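Aldo-keto reductase family 1 member C1 (Caenorhabditis elegans, PDB 1QWK) probably works as an NADPH-dependent aldose reductase of the aldo-keto reductase family, reducing the carbonyl group of its substrates on a TIM-barrel scaffold. Local coordinates at residues 230-238 with 281-292; 115-126 with 301-311. All blocks are in the same frame, centred on the assembly; numbering follows the deposited sequence.

Interaction 1 (230-238 with 281-292)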
loop_
_atom_site.group_PDB
_atom_site.type_symbol
_atom_site.label_atom_id
_atom_site.label_comp_id
_atom_site.label_asym_id
_atom_site.label_seq_id
_atom_site.Cartn_x
_atom_site.Cartn_y
_atom_site.Cartn_z
ATOM N N GLN A 230 -5.091 -10.185 -17.733
ATOM C CA GLN A 230 -5.457 -10.800 -19.005
ATOM C C GLN A 230 -5.499 -9.807 -20.158
ATOM O O GLN A 230 -5.926 -10.153 -21.261
ATOM C CB GLN A 230 -6.817 -11.495 -18.890
ATOM C CG GLN A 230 -6.855 -12.673 -17.928
ATOM C CD GLN A 230 -5.848 -13.749 -18.273
ATOM O OE1 GLN A 230 -5.530 -13.969 -19.442
ATOM N NE2 GLN A 230 -5.351 -14.442 -17.252
ATOM N N ASP A 231 -5.064 -8.576 -19.906
ATOM C CA ASP A 231 -5.041 -7.547 -20.947
ATOM C C ASP A 231 -4.164 -8.044 -22.093
ATOM O O ASP A 231 -3.072 -8.567 -21.864
ATOM C CB ASP A 231 -4.464 -6.241 -20.391
ATOM C CG ASP A 231 -4.360 -5.156 -21.446
ATOM O OD1 ASP A 231 -5.346 -4.418 -21.650
ATOM O OD2 ASP A 231 -3.293 -5.054 -22.083
ATOM N N GLN A 232 -4.640 -7.880 -23.325
ATOM C CA GLN A 232 -3.901 -8.344 -24.498
ATOM C C GLN A 232 -2.501 -7.752 -24.594
ATOM O O GLN A 232 -1.552 -8.457 -24.918
ATOM C CB GLN A 232 -4.681 -8.021 -25.781
ATOM C CG GLN A 232 -4.132 -8.707 -27.033
ATOM C CD GLN A 232 -2.936 -7.988 -27.646
ATOM O OE1 GLN A 232 -2.224 -8.547 -28.485
ATOM N NE2 GLN A 232 -2.720 -6.738 -27.243
ATOM N N ASN A 233 -2.378 -6.458 -24.317
ATOM C CA ASN A 233 -1.084 -5.797 -24.388
ATOM C C ASN A 233 -0.160 -6.286 -23.277
ATOM O O ASN A 233 1.048 -6.404 -23.479
ATOM C CB ASN A 233 -1.269 -4.283 -24.324
ATOM C CG ASN A 233 -1.998 -3.737 -25.546
ATOM O OD1 ASN A 233 -2.855 -2.860 -25.438
ATOM N ND2 ASN A 233 -1.651 -4.254 -26.717
ATOM N N VAL A 234 -0.728 -6.568 -22.106
ATOM C CA VAL A 234 0.062 -7.079 -20.992
ATOM C C VAL A 234 0.625 -8.458 -21.346
ATOM O O VAL A 234 1.818 -8.721 -21.172
ATOM C CB VAL A 234 -0.783 -7.198 -19.699
ATOM C CG1 VAL A 234 -0.001 -7.970 -18.633
ATOM C CG2 VAL A 234 -1.133 -5.807 -19.182
ATOM N N LEU A 235 -0.242 -9.334 -21.850
ATOM C CA LEU A 235 0.162 -10.683 -22.238
ATOM C C LEU A 235 1.218 -10.649 -23.342
ATOM O O LEU A 235 2.147 -11.457 -23.346
ATOM C CB LEU A 235 -1.057 -11.485 -22.709
ATOM C CG LEU A 235 -2.153 -11.704 -21.657
ATOM C CD1 LEU A 235 -3.340 -12.428 -22.279
ATOM C CD2 LEU A 235 -1.587 -12.509 -20.493
ATOM N N ALA A 236 1.070 -9.708 -24.271
ATOM C CA ALA A 236 2.011 -9.561 -25.378
ATOM C C ALA A 236 3.379 -9.120 -24.871
ATOM O O ALA A 236 4.408 -9.639 -25.305
ATOM C CB ALA A 236 1.483 -8.550 -26.386
ATOM N N LEU A 237 3.391 -8.159 -23.954
ATOM C CA LEU A 237 4.651 -7.663 -23.411
ATOM C C LEU A 237 5.304 -8.717 -22.520
ATOM O O LEU A 237 6.533 -8.808 -22.452
ATOM C CB LEU A 237 4.419 -6.371 -22.620
ATOM C CG LEU A 237 5.667 -5.681 -22.060
ATOM C CD1 LEU A 237 6.645 -5.370 -23.185
ATOM C CD2 LEU A 237 5.256 -4.403 -21.331
ATOM N N ALA A 238 4.490 -9.519 -21.841
ATOM C CA ALA A 238 5.033 -10.563 -20.978
ATOM C C ALA A 238 5.767 -11.594 -21.830
ATOM O O ALA A 238 6.859 -12.038 -21.484
ATOM C CB ALA A 238 3.911 -11.238 -20.180
ATOM N N LEU A 281 10.357 -0.695 -18.341
ATOM C CA LEU A 281 9.430 -0.299 -19.391
ATOM C C LEU A 281 9.657 1.138 -19.851
ATOM O O LEU A 281 9.808 2.049 -19.039
ATOM C CB LEU A 281 7.990 -0.464 -18.898
ATOM C CG LEU A 281 7.599 -1.882 -18.470
ATOM C CD1 LEU A 281 6.126 -1.907 -18.070
ATOM C CD2 LEU A 281 7.863 -2.856 -19.609
ATOM N N THR A 282 9.688 1.328 -21.165
ATOM C CA THR A 282 9.881 2.651 -21.751
ATOM C C THR A 282 8.537 3.368 -21.816
ATOM O O THR A 282 7.497 2.760 -21.580
ATOM C CB THR A 282 10.414 2.548 -23.185
ATOM O OG1 THR A 282 9.418 1.928 -24.009
ATOM C CG2 THR A 282 11.687 1.714 -23.223
ATOM N N GLU A 283 8.565 4.656 -22.147
ATOM C CA GLU A 283 7.340 5.440 -22.264
ATOM C C GLU A 283 6.430 4.809 -23.317
ATOM O O GLU A 283 5.206 4.791 -23.162
ATOM C CB GLU A 283 7.662 6.879 -22.666
ATOM C CG GLU A 283 8.388 7.689 -21.599
ATOM C CD GLU A 283 8.819 9.061 -22.106
ATOM O OE1 GLU A 283 7.989 9.755 -22.736
ATOM O OE2 GLU A 283 9.983 9.450 -21.865
ATOM N N GLU A 284 7.031 4.292 -24.385
ATOM C CA GLU A 284 6.265 3.659 -25.453
ATOM C C GLU A 284 5.554 2.419 -24.921
ATOM O O GLU A 284 4.377 2.192 -25.214
ATOM C CB GLU A 284 7.185 3.256 -26.610
ATOM C CG GLU A 284 6.437 2.671 -27.801
ATOM C CD GLU A 284 7.361 2.042 -28.824
ATOM O OE1 GLU A 284 8.010 1.028 -28.492
ATOM O OE2 GLU A 284 7.437 2.562 -29.959
ATOM N N ASP A 285 6.278 1.616 -24.143
ATOM C CA ASP A 285 5.714 0.399 -23.559
ATOM C C ASP A 285 4.533 0.743 -22.656
ATOM O O ASP A 285 3.492 0.080 -22.692
ATOM C CB ASP A 285 6.756 -0.354 -22.717
ATOM C CG ASP A 285 7.898 -0.913 -23.541
ATOM O OD1 ASP A 285 7.664 -1.344 -24.690
ATOM O OD2 ASP A 285 9.038 -0.939 -23.024
ATOM N N ILE A 286 4.714 1.769 -21.828
ATOM C CA ILE A 286 3.670 2.207 -20.909
ATOM C C ILE A 286 2.429 2.654 -21.681
ATOM O O ILE A 286 1.302 2.268 -21.351
ATOM C CB ILE A 286 4.167 3.368 -20.011
ATOM C CG1 ILE A 286 5.294 2.874 -19.101
ATOM C CG2 ILE A 286 3.019 3.902 -19.161
ATOM C CD1 ILE A 286 5.899 3.955 -18.224
ATOM N N ALA A 287 2.641 3.457 -22.721
ATOM C CA ALA A 287 1.537 3.950 -23.542
ATOM C C ALA A 287 0.775 2.792 -24.178
ATOM O O ALA A 287 -0.457 2.794 -24.223
ATOM C CB ALA A 287 2.069 4.884 -24.626
ATOM N N LYS A 288 1.510 1.799 -24.667
ATOM C CA LYS A 288 0.888 0.640 -25.292
ATOM C C LYS A 288 0.003 -0.100 -24.291
ATOM O O LYS A 288 -1.118 -0.496 -24.612
ATOM C CB LYS A 288 1.956 -0.312 -25.837
ATOM C CG LYS A 288 1.387 -1.491 -26.609
ATOM C CD LYS A 288 0.615 -1.015 -27.830
ATOM C CE LYS A 288 0.147 -2.180 -28.684
ATOM N NZ LYS A 288 -0.525 -1.704 -29.923
ATOM N N LEU A 289 0.504 -0.289 -23.076
ATOM C CA LEU A 289 -0.275 -0.986 -22.062
ATOM C C LEU A 289 -1.536 -0.225 -21.675
ATOM O O LEU A 289 -2.528 -0.832 -21.288
ATOM C CB LEU A 289 0.566 -1.238 -20.807
ATOM C CG LEU A 289 1.753 -2.199 -20.920
ATOM C CD1 LEU A 289 2.444 -2.287 -19.567
ATOM C CD2 LEU A 289 1.289 -3.578 -21.363
ATOM N N GLU A 290 -1.503 1.098 -21.790
ATOM C CA GLU A 290 -2.657 1.913 -21.424
ATOM C C GLU A 290 -3.645 2.143 -22.569
ATOM O O GLU A 290 -4.642 2.836 -22.390
ATOM C CB GLU A 290 -2.187 3.271 -20.895
ATOM C CG GLU A 290 -1.172 3.179 -19.759
ATOM C CD GLU A 290 -0.715 4.544 -19.271
ATOM O OE1 GLU A 290 -0.571 5.463 -20.108
ATOM O OE2 GLU A 290 -0.484 4.699 -18.052
ATOM N N GLU A 291 -3.390 1.552 -23.733
ATOM C CA GLU A 291 -4.272 1.768 -24.877
ATOM C C GLU A 291 -5.723 1.310 -24.700
ATOM O O GLU A 291 -6.629 1.905 -25.285
ATOM C CB GLU A 291 -3.685 1.132 -26.142
ATOM C CG GLU A 291 -4.056 -0.320 -26.357
ATOM C CD GLU A 291 -3.709 -0.814 -27.755
ATOM O OE1 GLU A 291 -4.039 -1.980 -28.070
ATOM O OE2 GLU A 291 -3.109 -0.037 -28.533
ATOM N N SER A 292 -5.956 0.272 -23.898
ATOM C CA SER A 292 -7.324 -0.215 -23.694
ATOM C C SER A 292 -8.190 0.870 -23.054
ATOM O O SER A 292 -9.413 0.880 -23.212
ATOM C CB SER A 292 -7.336 -1.465 -22.803
ATOM O OG SER A 292 -7.432 -1.118 -21.431
#
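Leu289, Leu237 and Asn233 carry the contact between 230-238 and 281-292. Leu289 CG is anti to the carbonyl carbon (chi1 -66°), which sends the branch toward 232-238. There Leu289 CD2 lies 3.5 Å from Asn233 O and 3.9 Å from Val234 CG2. Leu289 CD1 lies 3.9 Å from Leu237 CD2. Leu237 CD2 also presses on Leu281 CD2 at 3.5 Å, closer than usual for two methyls, so the packing is tight here. At the other end the Asn233 side chain packs against Lys288 and Glu291 and crosses each at about a right angle. Asn233 CB is 3.8 Å from Lys288 O. Within 281-292, at the solvent-facing edge, Lys288 NZ and Glu291 OE2 form a long, weak salt bridge of 3.4 Å.

Both helix starts are capped by side chains. Asp231 OD2 accepts from Val234 N through its anti lone pair, at 3.0 Å, and more weakly from Asn233 N. Its other oxygen, OD1, bonds to Tyr181 OH. Thr282 and Asp285 form a capping box: Asp285 N bonds to Thr282 OG1, and Thr282 N to Asp285 OD2.

The axes of 232-238 and 283-289 approach to 9.7 Å and run roughly antiparallel, at 142°. This helix pair lies on the outside of the TIM barrel, away from the predicted catalytic residues. Helix 245-255 packs against both helices, and Leu180, just after strand 173-177, touches Val234 and Leu289.

Interaction 2 (115-126 with 301-311)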
loop_
_atom_site.group_PDB
_atom_site.type_symbol
_atom_site.label_atom_id
_atom_site.label_comp_id
_atom_site.label_asym_id
_atom_site.label_seq_id
_atom_site.Cartn_x
_atom_site.Cartn_y
_atom_site.Cartn_z
ATOM N N MET A 115 -7.542 6.363 6.221
ATOM C CA MET A 115 -8.654 7.004 5.516
ATOM C C MET A 115 -8.666 8.465 5.951
ATOM O O MET A 115 -7.938 8.857 6.861
ATOM C CB MET A 115 -9.996 6.387 5.932
ATOM C CG MET A 115 -10.164 4.896 5.657
ATOM S SD MET A 115 -10.487 4.551 3.907
ATOM C CE MET A 115 -9.858 2.864 3.790
ATOM N N PRO A 116 -9.481 9.294 5.288
ATOM C CA PRO A 116 -9.570 10.711 5.654
ATOM C C PRO A 116 -10.779 10.964 6.560
ATOM O O PRO A 116 -10.922 12.046 7.135
ATOM C CB PRO A 116 -9.729 11.397 4.303
ATOM C CG PRO A 116 -10.573 10.409 3.552
ATOM C CD PRO A 116 -9.941 9.079 3.900
ATOM N N ALA A 117 -11.628 9.948 6.697
ATOM C CA ALA A 117 -12.864 10.041 7.479
ATOM C C ALA A 117 -12.858 9.386 8.859
ATOM O O ALA A 117 -12.707 8.171 8.973
ATOM C CB ALA A 117 -14.007 9.472 6.656
ATOM N N ALA A 118 -13.055 10.195 9.900
ATOM C CA ALA A 118 -13.072 9.697 11.273
ATOM C C ALA A 118 -14.434 9.124 11.675
ATOM O O ALA A 118 -15.481 9.617 11.255
ATOM C CB ALA A 118 -12.673 10.818 12.238
ATOM N N PHE A 119 -14.394 8.081 12.501
ATOM C CA PHE A 119 -15.588 7.398 13.005
ATOM C C PHE A 119 -15.397 7.100 14.487
ATOM O O PHE A 119 -14.295 7.244 15.021
ATOM C CB PHE A 119 -15.794 6.055 12.288
ATOM C CG PHE A 119 -16.376 6.164 10.904
ATOM C CD1 PHE A 119 -17.694 5.780 10.660
ATOM C CD2 PHE A 119 -15.602 6.592 9.836
ATOM C CE1 PHE A 119 -18.225 5.823 9.369
ATOM C CE2 PHE A 119 -16.124 6.639 8.544
ATOM C CZ PHE A 119 -17.435 6.250 8.313
ATOM N N ASN A 120 -16.470 6.686 15.156
ATOM C CA ASN A 120 -16.369 6.320 16.565
ATOM C C ASN A 120 -15.935 4.847 16.578
ATOM O O ASN A 120 -15.719 4.264 15.520
ATOM C CB ASN A 120 -17.715 6.518 17.277
ATOM C CG ASN A 120 -18.803 5.602 16.758
ATOM O OD1 ASN A 120 -18.750 5.127 15.624
ATOM N ND2 ASN A 120 -19.815 5.364 17.589
ATOM N N ASP A 121 -15.813 4.260 17.765
ATOM C CA ASP A 121 -15.367 2.872 17.943
ATOM C C ASP A 121 -15.970 1.779 17.057
ATOM O O ASP A 121 -15.237 0.990 16.456
ATOM C CB ASP A 121 -15.541 2.454 19.407
ATOM C CG ASP A 121 -14.690 3.277 20.359
ATOM O OD1 ASP A 121 -14.803 4.523 20.339
ATOM O OD2 ASP A 121 -13.913 2.679 21.135
ATOM N N ASP A 122 -17.294 1.699 16.980
ATOM C CA ASP A 122 -17.906 0.650 16.170
ATOM C C ASP A 122 -18.366 1.167 14.816
ATOM O O ASP A 122 -19.145 0.514 14.116
ATOM C CB ASP A 122 -19.086 0.028 16.917
ATOM C CG ASP A 122 -20.296 0.925 16.934
ATOM O OD1 ASP A 122 -20.136 2.132 17.203
ATOM O OD2 ASP A 122 -21.409 0.415 16.683
ATOM N N MET A 123 -17.865 2.341 14.452
ATOM C CA MET A 123 -18.200 2.965 13.184
ATOM C C MET A 123 -19.701 3.118 12.988
ATOM O O MET A 123 -20.216 2.991 11.873
ATOM C CB MET A 123 -17.594 2.167 12.028
ATOM C CG MET A 123 -16.074 2.185 12.023
ATOM S SD MET A 123 -15.350 1.377 10.589
ATOM C CE MET A 123 -15.565 2.655 9.363
ATOM N N SER A 124 -20.407 3.388 14.081
ATOM C CA SER A 124 -21.850 3.578 14.014
ATOM C C SER A 124 -22.162 5.066 13.899
ATOM O O SER A 124 -23.308 5.446 13.680
ATOM C CB SER A 124 -22.528 3.008 15.260
ATOM O OG SER A 124 -22.052 3.646 16.426
ATOM N N GLU A 125 -21.140 5.905 14.044
ATOM C CA GLU A 125 -21.334 7.344 13.948
ATOM C C GLU A 125 -20.156 8.040 13.288
ATOM O O GLU A 125 -19.002 7.679 13.516
ATOM C CB GLU A 125 -21.571 7.943 15.338
ATOM C CG GLU A 125 -22.944 7.612 15.921
ATOM C CD GLU A 125 -23.108 8.066 17.357
ATOM O OE1 GLU A 125 -22.502 9.091 17.739
ATOM O OE2 GLU A 125 -23.862 7.406 18.104
ATOM N N HIS A 126 -20.459 9.027 12.454
ATOM C CA HIS A 126 -19.426 9.797 11.775
ATOM C C HIS A 126 -18.888 10.852 12.734
ATOM O O HIS A 126 -19.622 11.378 13.572
ATOM C CB HIS A 126 -20.006 10.520 10.554
ATOM C CG HIS A 126 -20.548 9.606 9.502
ATOM N ND1 HIS A 126 -21.426 10.033 8.528
ATOM C CD2 HIS A 126 -20.317 8.297 9.252
ATOM C CE1 HIS A 126 -21.711 9.024 7.724
ATOM N NE2 HIS A 126 -21.050 7.960 8.141
ATOM N N GLN A 301 -14.457 1.752 -0.910
ATOM C CA GLN A 301 -14.441 2.193 0.484
ATOM C C GLN A 301 -15.771 2.907 0.764
ATOM O O GLN A 301 -15.791 3.992 1.354
ATOM C CB GLN A 301 -13.272 3.165 0.730
ATOM C CG GLN A 301 -11.920 2.691 0.194
ATOM C CD GLN A 301 -11.401 1.434 0.889
ATOM O OE1 GLN A 301 -12.026 0.915 1.816
ATOM N NE2 GLN A 301 -10.246 0.942 0.439
ATOM N N ASP A 302 -16.877 2.287 0.345
ATOM C CA ASP A 302 -18.205 2.893 0.488
ATOM C C ASP A 302 -18.753 3.119 1.892
ATOM O O ASP A 302 -19.799 3.748 2.048
ATOM C CB ASP A 302 -19.246 2.145 -0.363
ATOM C CG ASP A 302 -19.393 0.688 0.014
ATOM O OD1 ASP A 302 -19.189 0.343 1.193
ATOM O OD2 ASP A 302 -19.738 -0.115 -0.879
ATOM N N PHE A 303 -18.053 2.632 2.912
ATOM C CA PHE A 303 -18.498 2.879 4.274
ATOM C C PHE A 303 -18.350 4.381 4.556
ATOM O O PHE A 303 -18.914 4.895 5.522
ATOM C CB PHE A 303 -17.668 2.062 5.274
ATOM C CG PHE A 303 -16.199 2.390 5.266
ATOM C CD1 PHE A 303 -15.703 3.461 6.004
ATOM C CD2 PHE A 303 -15.307 1.616 4.528
ATOM C CE1 PHE A 303 -14.341 3.760 6.002
ATOM C CE2 PHE A 303 -13.942 1.908 4.519
ATOM C CZ PHE A 303 -13.458 2.979 5.259
ATOM N N MET A 304 -17.593 5.081 3.711
ATOM C CA MET A 304 -17.399 6.523 3.872
ATOM C C MET A 304 -18.566 7.329 3.310
ATOM O O MET A 304 -18.635 8.535 3.511
ATOM C CB MET A 304 -16.118 7.001 3.174
ATOM C CG MET A 304 -14.810 6.639 3.869
ATOM S SD MET A 304 -13.407 7.642 3.267
ATOM C CE MET A 304 -13.209 7.023 1.588
ATOM N N THR A 305 -19.465 6.666 2.590
ATOM C CA THR A 305 -20.621 7.338 1.997
ATOM C C THR A 305 -21.383 8.189 3.022
ATOM O O THR A 305 -21.780 7.695 4.074
ATOM C CB THR A 305 -21.599 6.303 1.385
ATOM O OG1 THR A 305 -20.891 5.477 0.455
ATOM C CG2 THR A 305 -22.741 7.006 0.655
ATOM N N GLY A 306 -21.579 9.468 2.708
ATOM C CA GLY A 306 -22.304 10.344 3.612
ATOM C C GLY A 306 -21.443 11.106 4.599
ATOM O O GLY A 306 -21.897 12.065 5.224
ATOM N N HIS A 307 -20.194 10.684 4.747
ATOM C CA HIS A 307 -19.280 11.341 5.666
ATOM C C HIS A 307 -18.803 12.628 5.003
ATOM O O HIS A 307 -18.515 12.643 3.807
ATOM C CB HIS A 307 -18.096 10.413 5.960
ATOM C CG HIS A 307 -17.249 10.855 7.110
ATOM N ND1 HIS A 307 -16.465 11.987 7.070
ATOM C CD2 HIS A 307 -17.053 10.305 8.333
ATOM C CE1 HIS A 307 -15.819 12.116 8.217
ATOM N NE2 HIS A 307 -16.159 11.105 9.000
ATOM N N PRO A 308 -18.721 13.728 5.769
ATOM C CA PRO A 308 -18.268 14.999 5.195
ATOM C C PRO A 308 -16.879 14.950 4.558
ATOM O O PRO A 308 -16.560 15.770 3.697
ATOM C CB PRO A 308 -18.360 15.972 6.375
ATOM C CG PRO A 308 -18.203 15.088 7.576
ATOM C CD PRO A 308 -19.005 13.863 7.209
ATOM N N GLU A 309 -16.049 13.996 4.973
ATOM C CA GLU A 309 -14.721 13.873 4.383
ATOM C C GLU A 309 -14.592 12.629 3.496
ATOM O O GLU A 309 -13.514 12.042 3.377
ATOM C CB GLU A 309 -13.642 13.870 5.478
ATOM C CG GLU A 309 -13.516 15.205 6.230
ATOM C CD GLU A 309 -12.792 16.293 5.442
ATOM O OE1 GLU A 309 -12.631 16.164 4.207
ATOM O OE2 GLU A 309 -12.382 17.305 6.062
ATOM N N ASP A 310 -15.699 12.222 2.880
ATOM C CA ASP A 310 -15.674 11.076 1.972
ATOM C C ASP A 310 -14.834 11.509 0.771
ATOM O O ASP A 310 -15.240 12.376 -0.000
ATOM C CB ASP A 310 -17.099 10.722 1.524
ATOM C CG ASP A 310 -17.128 9.626 0.478
ATOM O OD1 ASP A 310 -16.060 9.031 0.194
ATOM O OD2 ASP A 310 -18.221 9.349 -0.060
ATOM N N ALA A 311 -13.660 10.904 0.618
ATOM C CA ALA A 311 -12.752 11.251 -0.476
ATOM C C ALA A 311 -13.313 11.025 -1.879
ATOM O O ALA A 311 -12.911 11.700 -2.830
ATOM C CB ALA A 311 -11.439 10.473 -0.324
HETATM O O HOH W 1 -21.570 6.168 6.242
#
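A water joins 115-126 to 301-311. It is bonded to His126 NE2 at 2.7 Å, and it donates to Thr305 O at 2.7 Å and to Phe303 O at 3.0 Å. His307 NE2 donates to Ala118 O at 2.8 Å, with an N-H...O angle of 144° and the acceptor near the ring plane. NE2 also leans weakly on Ile127 O, and Ile127 pairs with Ala118 in the two-stranded hairpin. On the same ring, ND1 accepts from Glu309 N, again in plane, at 2.9 Å. These bonds fix the rotation of the imidazole. Ala117 CB sits squarely over one face, 3.4 Å from the centroid of the His307 ring, as a CH-pi contact. His307 CB in turn lies over the face of His126.

Phe303 CG stands between the backbone N and the carbonyl carbon (chi1 61°). This brings the ring against Met123 CE, 3.5 Å from Phe303 CD1, and Met115 SD, 3.6 Å from Phe303 CZ, with one edge toward the face of Phe119.

Met115 follows His114, the predicted substrate-binding residue. The C-terminal segment packs here on the loop after strand 110-113, at the C-terminal ends of the barrel strands. In aldo-keto reductases these two loops help frame the substrate pocket, and probably do so here.

Overall arrangement
The two contacts lie far apart, with centres about 37 Å from each other and nearest atoms about 21 Å apart. They share no element, although both involve the chain's later part. Interaction 1 joins two helices on the outside of the barrel and is only partly buried. Leucine methyls fill its middle, a lysine, a glutamate and a serine lie at its edge, and each helix start is capped within its own segment. Interaction 2 is more buried. It joins a short hairpin loop to the C-terminal tail, and is held by an aromatic cluster, methionine sulfurs, a histidine bond and a bridging water. Its Met115 end lies near the predicted sites His114 and Lys81, whereas interaction 1 lies away from them.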